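Local atomic coordinates of 3,6-diketocamphane 1,6-monooxygenase (Pseudomonas putida, PDB entry 5AEC), a protein that catalyses the FMNH2- and oxygen-dependent Baeyer-Villiger oxidation of a diketocamphane to its lactone, a step in the bacterial breakdown of (-)-camphor. Residues S44-Q49 with G110-A115; F203-P208 with L227-R232. All coordinates share one frame; numbering follows the deposited sequence. Where two conformers were deposited one is given.

Interaction 1: S44-Q49 with G110-A115. With PIN (piperazine-N,N'-bis(2-ethanesulfonic acid)), chain C; SO4 (sulfate ion), chain I.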
loop_
_atom_site.group_PDB
_atom_site.type_symbol
_atom_site.label_atom_id
_atom_site.label_comp_id
_atom_site.label_asym_id
_atom_site.label_seq_id
_atom_site.Cartn_x
_atom_site.Cartn_y
_atom_site.Cartn_z
ATOM N N SER A 44 1.656 -10.193 -8.452
ATOM C CA SER A 44 0.217 -10.427 -8.617
ATOM C C SER A 44 -0.537 -10.132 -7.325
ATOM O O SER A 44 0.085 -9.914 -6.277
ATOM C CB SER A 44 -0.065 -11.834 -9.193
ATOM O OG SER A 44 0.269 -12.851 -8.299
ATOM N N GLU A 45 -1.878 -10.066 -7.436
ATOM C CA GLU A 45 -2.787 -9.633 -6.360
ATOM C C GLU A 45 -3.860 -10.698 -6.136
ATOM O O GLU A 45 -4.526 -11.092 -7.096
ATOM C CB GLU A 45 -3.503 -8.349 -6.772
ATOM C CG GLU A 45 -4.509 -7.780 -5.767
ATOM C CD GLU A 45 -4.986 -6.403 -6.164
ATOM O OE1 GLU A 45 -4.124 -5.481 -6.269
ATOM O OE2 GLU A 45 -6.205 -6.262 -6.443
ATOM N N HIS A 46 -3.984 -11.164 -4.891
ATOM C CA HIS A 46 -4.932 -12.228 -4.501
ATOM C C HIS A 46 -5.274 -12.053 -3.045
ATOM O O HIS A 46 -4.377 -11.900 -2.208
ATOM C CB HIS A 46 -4.336 -13.619 -4.639
ATOM C CG HIS A 46 -3.951 -14.001 -6.029
ATOM N ND1 HIS A 46 -2.699 -13.750 -6.545
ATOM C CD2 HIS A 46 -4.643 -14.629 -7.005
ATOM C CE1 HIS A 46 -2.645 -14.203 -7.788
ATOM N NE2 HIS A 46 -3.804 -14.742 -8.086
ATOM N N ALA A 47 -6.572 -12.050 -2.747
ATOM C CA ALA A 47 -7.079 -11.938 -1.368
ATOM C C ALA A 47 -7.524 -13.292 -0.797
ATOM O O ALA A 47 -7.668 -13.405 0.410
ATOM C CB ALA A 47 -8.254 -10.977 -1.336
ATOM N N SER A 48 -7.752 -14.288 -1.647
ATOM C CA SER A 48 -8.356 -15.573 -1.199
ATOM C C SER A 48 -7.449 -16.782 -1.268
ATOM O O SER A 48 -7.857 -17.855 -0.815
ATOM C CB SER A 48 -9.644 -15.885 -1.974
ATOM O OG SER A 48 -9.400 -16.169 -3.345
ATOM N N GLN A 49 -6.226 -16.631 -1.799
ATOM C CA GLN A 49 -5.397 -17.788 -2.129
ATOM C C GLN A 49 -4.250 -18.028 -1.148
ATOM O O GLN A 49 -3.675 -17.079 -0.613
ATOM C CB GLN A 49 -4.821 -17.620 -3.532
ATOM C CG GLN A 49 -5.857 -17.677 -4.648
ATOM C CD GLN A 49 -6.392 -19.080 -4.813
ATOM O OE1 GLN A 49 -7.497 -19.395 -4.382
ATOM N NE2 GLN A 49 -5.596 -19.934 -5.422
ATOM N N GLY A 110 -10.197 -10.316 -12.053
ATOM C CA GLY A 110 -10.061 -11.247 -10.956
ATOM C C GLY A 110 -10.761 -12.551 -11.290
ATOM O O GLY A 110 -11.958 -12.553 -11.620
ATOM N N ALA A 111 -10.009 -13.636 -11.215
ATOM C CA ALA A 111 -10.464 -14.981 -11.645
ATOM C C ALA A 111 -10.870 -15.920 -10.497
ATOM O O ALA A 111 -11.096 -17.097 -10.750
ATOM C CB ALA A 111 -9.365 -15.653 -12.468
ATOM N N TYR A 112 -10.986 -15.400 -9.267
ATOM C CA TYR A 112 -11.266 -16.185 -8.080
ATOM C C TYR A 112 -12.590 -15.694 -7.486
ATOM O O TYR A 112 -12.640 -14.639 -6.854
ATOM C CB TYR A 112 -10.114 -16.056 -7.085
ATOM C CG TYR A 112 -8.884 -16.709 -7.612
ATOM C CD1 TYR A 112 -8.675 -18.066 -7.426
ATOM C CD2 TYR A 112 -7.970 -16.010 -8.399
ATOM C CE1 TYR A 112 -7.528 -18.686 -7.926
ATOM C CE2 TYR A 112 -6.838 -16.639 -8.934
ATOM C CZ TYR A 112 -6.646 -17.990 -8.705
ATOM O OH TYR A 112 -5.549 -18.636 -9.234
ATOM N N PRO A 113 -13.690 -16.442 -7.731
ATOM C CA PRO A 113 -14.987 -16.010 -7.206
ATOM C C PRO A 113 -15.039 -15.780 -5.696
ATOM O O PRO A 113 -15.786 -14.913 -5.260
ATOM C CB PRO A 113 -15.943 -17.149 -7.646
ATOM C CG PRO A 113 -15.331 -17.668 -8.872
ATOM C CD PRO A 113 -13.839 -17.593 -8.646
ATOM N N GLN A 114 -14.264 -16.528 -4.898
ATOM C CA GLN A 114 -14.244 -16.322 -3.452
ATOM C C GLN A 114 -13.823 -14.894 -3.105
ATOM O O GLN A 114 -14.394 -14.262 -2.218
ATOM C CB GLN A 114 -13.297 -17.319 -2.758
ATOM C CG GLN A 114 -13.777 -18.759 -2.810
ATOM C CD GLN A 114 -12.898 -19.702 -2.011
ATOM O OE1 GLN A 114 -11.704 -19.834 -2.278
ATOM N NE2 GLN A 114 -13.477 -20.339 -1.008
ATOM N N ALA A 115 -12.806 -14.386 -3.812
ATOM C CA ALA A 115 -12.342 -13.046 -3.597
ATOM C C ALA A 115 -13.379 -12.032 -4.155
ATOM O O ALA A 115 -13.610 -11.015 -3.537
ATOM C CB ALA A 115 -10.983 -12.830 -4.245
HETATM C C1 PIN C . -11.018 -20.587 -9.856
HETATM C C2 PIN C . -10.015 -21.451 -10.639
HETATM N N1 PIN C . -9.303 -20.831 -11.775
HETATM C C3 PIN C . -8.461 -21.885 -12.377
HETATM C C4 PIN C . -8.472 -19.696 -11.342
HETATM C "C1'" PIN C . -5.409 -18.450 -14.216
HETATM C "C2'" PIN C . -5.673 -19.941 -13.951
HETATM N "N1'" PIN C . -6.723 -20.301 -12.958
HETATM C "C3'" PIN C . -7.577 -19.200 -12.463
HETATM C "C4'" PIN C . -7.606 -21.344 -13.509
HETATM S S1 PIN C . -11.224 -21.321 -8.363
HETATM S "S1'" PIN C . -4.835 -18.240 -15.759
HETATM O O1 PIN C . -9.996 -21.260 -7.615
HETATM O O2 PIN C . -11.575 -22.695 -8.578
HETATM O O3 PIN C . -12.370 -20.662 -7.407
HETATM O "O1'" PIN C . -5.885 -18.588 -16.681
HETATM O "O2'" PIN C . -3.691 -19.094 -15.937
HETATM O "O3'" PIN C . -4.397 -16.679 -16.024
HETATM S S SO4 I . -8.214 -11.539 -14.781
HETATM O O1 SO4 I . -8.888 -10.506 -15.605
HETATM O O2 SO4 I . -7.771 -11.097 -13.439
HETATM O O3 SO4 I . -9.160 -12.667 -14.674
HETATM O O4 SO4 I . -6.972 -11.899 -15.482
#
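Gln-49 and His-46 close in on the ring of Tyr-112 from the loop 44-49, Gln-49 over a face and His-46 at an angle. With CG of Tyr-112 anti to its own carbonyl carbon (chi1 -68°), the ring extends from the 110-115 turn toward that loop. CB lies 3.8 Å from OG of Ser-48. CD1 has OE1 of Gln-49 and, from another direction, sulfonate oxygen O1 of the buffer molecule PIN, each at 3.5 Å. At CE1 the amide carbon CD of Gln-49 comes within 3.3 Å, its plane tilted only 28° from the ring, so amide and ring are stacked; CG of the same glutamine makes a CH-pi contact 4.0 Å from the ring centroid. On the other branch CE2 is met by CD2 of His-46 at 3.5 Å, the two rings steeply inclined without forming a regular stack. CZ and OH reach the PIN carbon C4, which lies over the face opposite Gln-49. Both segments belong to the TIM-barrel fold of the bacterial luciferase family: loop 44-49 follows strand 40-43, while residues 110-115 lead from strand 105-108 into helix 113-118, with Tyr-112 at the N-cap position. Ser-44, an FMN-binding residue, hydrogen-bonds through OG to His-10, another FMN-binding residue. Gln-49 turns its NE2 to Glu-52, a bond that probably helps to fix the amide's rotation against the ring. Beside the CB of Tyr-112, Ser-48 packs its CB 4.0 Å from CB of Gln-114, while its OG meets CB of Ala-115; Leu-185 of the second subunit packs on both Ser-48 and Gln-114.

Interaction 2: F203-P208 with L227-R232. With PIN (piperazine-N,N'-bis(2-ethanesulfonic acid)), chain C; SO4 (sulfate ion), chain J.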
loop_
_atom_site.group_PDB
_atom_site.type_symbol
_atom_site.label_atom_id
_atom_site.label_comp_id
_atom_site.label_asym_id
_atom_site.label_seq_id
_atom_site.Cartn_x
_atom_site.Cartn_y
_atom_site.Cartn_z
ATOM N N PHE A 203 -4.444 -15.949 -21.193
ATOM C CA PHE A 203 -4.101 -17.379 -21.152
ATOM C C PHE A 203 -4.771 -18.193 -22.265
ATOM O O PHE A 203 -4.083 -18.810 -23.088
ATOM C CB PHE A 203 -4.445 -18.022 -19.796
ATOM C CG PHE A 203 -4.117 -19.494 -19.739
ATOM C CD1 PHE A 203 -2.819 -19.924 -19.530
ATOM C CD2 PHE A 203 -5.103 -20.454 -19.986
ATOM C CE1 PHE A 203 -2.506 -21.285 -19.511
ATOM C CE2 PHE A 203 -4.804 -21.811 -19.992
ATOM C CZ PHE A 203 -3.501 -22.230 -19.754
ATOM N N SER A 204 -6.097 -18.197 -22.284
ATOM C CA SER A 204 -6.867 -18.997 -23.262
ATOM C C SER A 204 -6.475 -18.711 -24.714
ATOM O O SER A 204 -5.909 -17.643 -25.039
ATOM C CB SER A 204 -8.374 -18.768 -23.075
ATOM O OG SER A 204 -8.748 -17.443 -23.429
ATOM N N TYR A 205 -6.805 -19.650 -25.595
ATOM C CA TYR A 205 -6.376 -19.589 -26.997
ATOM C C TYR A 205 -6.878 -18.320 -27.676
ATOM O O TYR A 205 -6.085 -17.555 -28.257
ATOM C CB TYR A 205 -6.822 -20.860 -27.748
ATOM C CG TYR A 205 -6.577 -20.842 -29.239
ATOM C CD1 TYR A 205 -5.336 -21.178 -29.781
ATOM C CD2 TYR A 205 -7.602 -20.485 -30.115
ATOM C CE1 TYR A 205 -5.124 -21.156 -31.159
ATOM C CE2 TYR A 205 -7.403 -20.459 -31.487
ATOM C CZ TYR A 205 -6.168 -20.790 -32.006
ATOM O OH TYR A 205 -6.002 -20.749 -33.367
ATOM N N ASN A 206 -8.186 -18.115 -27.639
ATOM C CA ASN A 206 -8.789 -16.888 -28.156
ATOM C C ASN A 206 -9.044 -16.017 -26.957
ATOM O O ASN A 206 -10.148 -15.980 -26.426
ATOM C CB ASN A 206 -10.102 -17.166 -28.912
ATOM C CG ASN A 206 -9.868 -17.731 -30.303
ATOM O OD1 ASN A 206 -8.976 -17.290 -31.039
ATOM N ND2 ASN A 206 -10.715 -18.673 -30.700
ATOM N N SER A 207 -8.003 -15.319 -26.535
ATOM C CA SER A 207 -8.057 -14.507 -25.327
ATOM C C SER A 207 -8.732 -13.160 -25.585
ATOM O O SER A 207 -8.220 -12.358 -26.387
ATOM C CB SER A 207 -6.654 -14.231 -24.825
ATOM O OG SER A 207 -6.723 -13.434 -23.664
ATOM N N PRO A 208 -9.853 -12.884 -24.895
ATOM C CA PRO A 208 -10.484 -11.567 -25.061
ATOM C C PRO A 208 -9.587 -10.442 -24.559
ATOM O O PRO A 208 -9.647 -9.329 -25.076
ATOM C CB PRO A 208 -11.747 -11.653 -24.204
ATOM C CG PRO A 208 -11.928 -13.080 -23.870
ATOM C CD PRO A 208 -10.607 -13.751 -23.986
ATOM N N LEU A 227 2.479 -23.523 -28.413
ATOM C CA LEU A 227 2.857 -22.803 -29.619
ATOM C C LEU A 227 1.655 -22.148 -30.268
ATOM O O LEU A 227 1.749 -21.022 -30.730
ATOM C CB LEU A 227 3.530 -23.747 -30.617
ATOM C CG LEU A 227 4.867 -24.347 -30.166
ATOM C CD1 LEU A 227 5.317 -25.414 -31.155
ATOM C CD2 LEU A 227 5.930 -23.277 -29.987
ATOM N N ASP A 228 0.531 -22.857 -30.314
ATOM C CA ASP A 228 -0.639 -22.369 -31.051
ATOM C C ASP A 228 -1.228 -21.130 -30.380
ATOM O O ASP A 228 -1.500 -20.124 -31.044
ATOM C CB ASP A 228 -1.706 -23.465 -31.188
ATOM C CG ASP A 228 -1.244 -24.643 -32.046
ATOM O OD1 ASP A 228 -0.664 -24.425 -33.123
ATOM O OD2 ASP A 228 -1.455 -25.795 -31.632
ATOM N N ALA A 229 -1.380 -21.196 -29.057
ATOM C CA ALA A 229 -1.889 -20.065 -28.271
ATOM C C ALA A 229 -0.961 -18.859 -28.330
ATOM O O ALA A 229 -1.421 -17.743 -28.503
ATOM C CB ALA A 229 -2.140 -20.467 -26.837
ATOM N N LEU A 230 0.347 -19.087 -28.257
ATOM C CA LEU A 230 1.300 -17.985 -28.334
ATOM C C LEU A 230 1.172 -17.255 -29.663
ATOM O O LEU A 230 1.090 -16.021 -29.688
ATOM C CB LEU A 230 2.741 -18.472 -28.100
ATOM C CG LEU A 230 3.814 -17.400 -27.875
ATOM C CD1 LEU A 230 3.377 -16.398 -26.818
ATOM C CD2 LEU A 230 5.134 -18.025 -27.468
ATOM N N LYS A 231 1.111 -18.013 -30.759
ATOM C CA LYS A 231 0.883 -17.422 -32.083
ATOM C C LYS A 231 -0.505 -16.739 -32.175
ATOM O O LYS A 231 -0.612 -15.631 -32.706
ATOM C CB LYS A 231 1.031 -18.474 -33.186
ATOM C CG LYS A 231 2.442 -19.024 -33.327
ATOM C CD LYS A 231 2.464 -20.390 -34.001
ATOM C CE LYS A 231 2.166 -20.288 -35.485
ATOM N NZ LYS A 231 2.237 -21.621 -36.140
ATOM N N ARG A 232 -1.540 -17.378 -31.626
ATOM C CA ARG A 232 -2.913 -16.834 -31.697
ATOM C C ARG A 232 -3.038 -15.539 -30.905
ATOM O O ARG A 232 -3.707 -14.603 -31.359
ATOM C CB ARG A 232 -3.952 -17.845 -31.200
ATOM C CG ARG A 232 -5.407 -17.424 -31.347
ATOM C CD ARG A 232 -5.828 -17.265 -32.801
ATOM N NE ARG A 232 -7.185 -16.724 -32.884
ATOM C CZ ARG A 232 -7.629 -15.845 -33.794
ATOM N NH1 ARG A 232 -6.843 -15.350 -34.762
ATOM N NH2 ARG A 232 -8.887 -15.432 -33.719
HETATM C C1 PIN C . -11.018 -20.587 -9.856
HETATM C C2 PIN C . -10.015 -21.451 -10.639
HETATM N N1 PIN C . -9.303 -20.831 -11.775
HETATM C C3 PIN C . -8.461 -21.885 -12.377
HETATM C C4 PIN C . -8.472 -19.696 -11.342
HETATM C "C1'" PIN C . -5.409 -18.450 -14.216
HETATM C "C2'" PIN C . -5.673 -19.941 -13.951
HETATM N "N1'" PIN C . -6.723 -20.301 -12.958
HETATM C "C3'" PIN C . -7.577 -19.200 -12.463
HETATM C "C4'" PIN C . -7.606 -21.344 -13.509
HETATM S S1 PIN C . -11.224 -21.321 -8.363
HETATM S "S1'" PIN C . -4.835 -18.240 -15.759
HETATM O O1 PIN C . -9.996 -21.260 -7.615
HETATM O O2 PIN C . -11.575 -22.695 -8.578
HETATM O O3 PIN C . -12.370 -20.662 -7.407
HETATM O "O1'" PIN C . -5.885 -18.588 -16.681
HETATM O "O2'" PIN C . -3.691 -19.094 -15.937
HETATM O "O3'" PIN C . -4.397 -16.679 -16.024
HETATM S S SO4 J . -8.154 -14.767 -20.693
HETATM O O1 SO4 J . -7.992 -13.723 -19.669
HETATM O O2 SO4 J . -7.650 -16.063 -20.200
HETATM O O3 SO4 J . -9.582 -14.931 -21.011
HETATM O O4 SO4 J . -7.498 -14.263 -21.896
#
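Arg-232 grips the side-chain oxygen of Asn-206 with its NE: the NE to OD1 distance is 2.6 Å and the N-H points almost straight at the acceptor, at 170°. The oxygen lies in the guanidinium plane and receives the donor nearly along the C=O axis, while the amide itself stands almost perpendicular to that plane, at 83°. NH2 of Arg-232 adds a weak bond to the same OD1 at 3.3 Å. NH1 is taken by a salt bridge to Glu-235, so the guanidinium is held by partners from both the 203-208 loop and its own helix. Next comes the aliphatic part of the arginine. Its CG, anti to the backbone N (chi1 -175°), passes over one face of the Tyr-205 ring in a CH-pi contact 3.6 Å from the centroid, and CB comes 3.5 Å from CE1 of the tyrosine. The chain then bends at chi2, bringing CD to 3.5 Å from OH of Tyr-205 on its way to Asn-206. Further out, CD1 of Tyr-205 rests 3.9 Å from CA of Ala-229, and CE1 lies near the backbone O of Asp-228, whose carboxylate turns to Lys-300. This joins the FMN-binding loop after strand 198-202 to the start of helix 227-243 in the TIM barrel; Phe-203 and Ser-204 give weak backbone N-H bonds to a sulfate, probably from the crystallisation liquor. One arginine thus combines a charged grip on an amide with an apolar stem packed on a ring face, which would restrain both Tyr-205 and Asn-206 at a partly solvent-exposed surface.

Interaction 1 closes before interaction 2 opens along the chain, and their centres lie 23 Å apart, with about 9 Å between nearest atoms and no direct touch. Both are built from loops and helices following strands of the same parallel barrel sheet: 40-43 and 105-108 lead into interaction 1, while 198-202 and 219-223 lead into interaction 2. Because these strands run parallel, both contacts lie at the C-terminal end of the barrel. Strands 105-108 and 198-202 are also paired neighbours. One PIN molecule bridges the gap, touching Tyr-112 and Phe-203 with its two ends. Ser-44 and all of 203-208 are FMN-binding residues, consistent with the contacts flanking different parts of the flavin site.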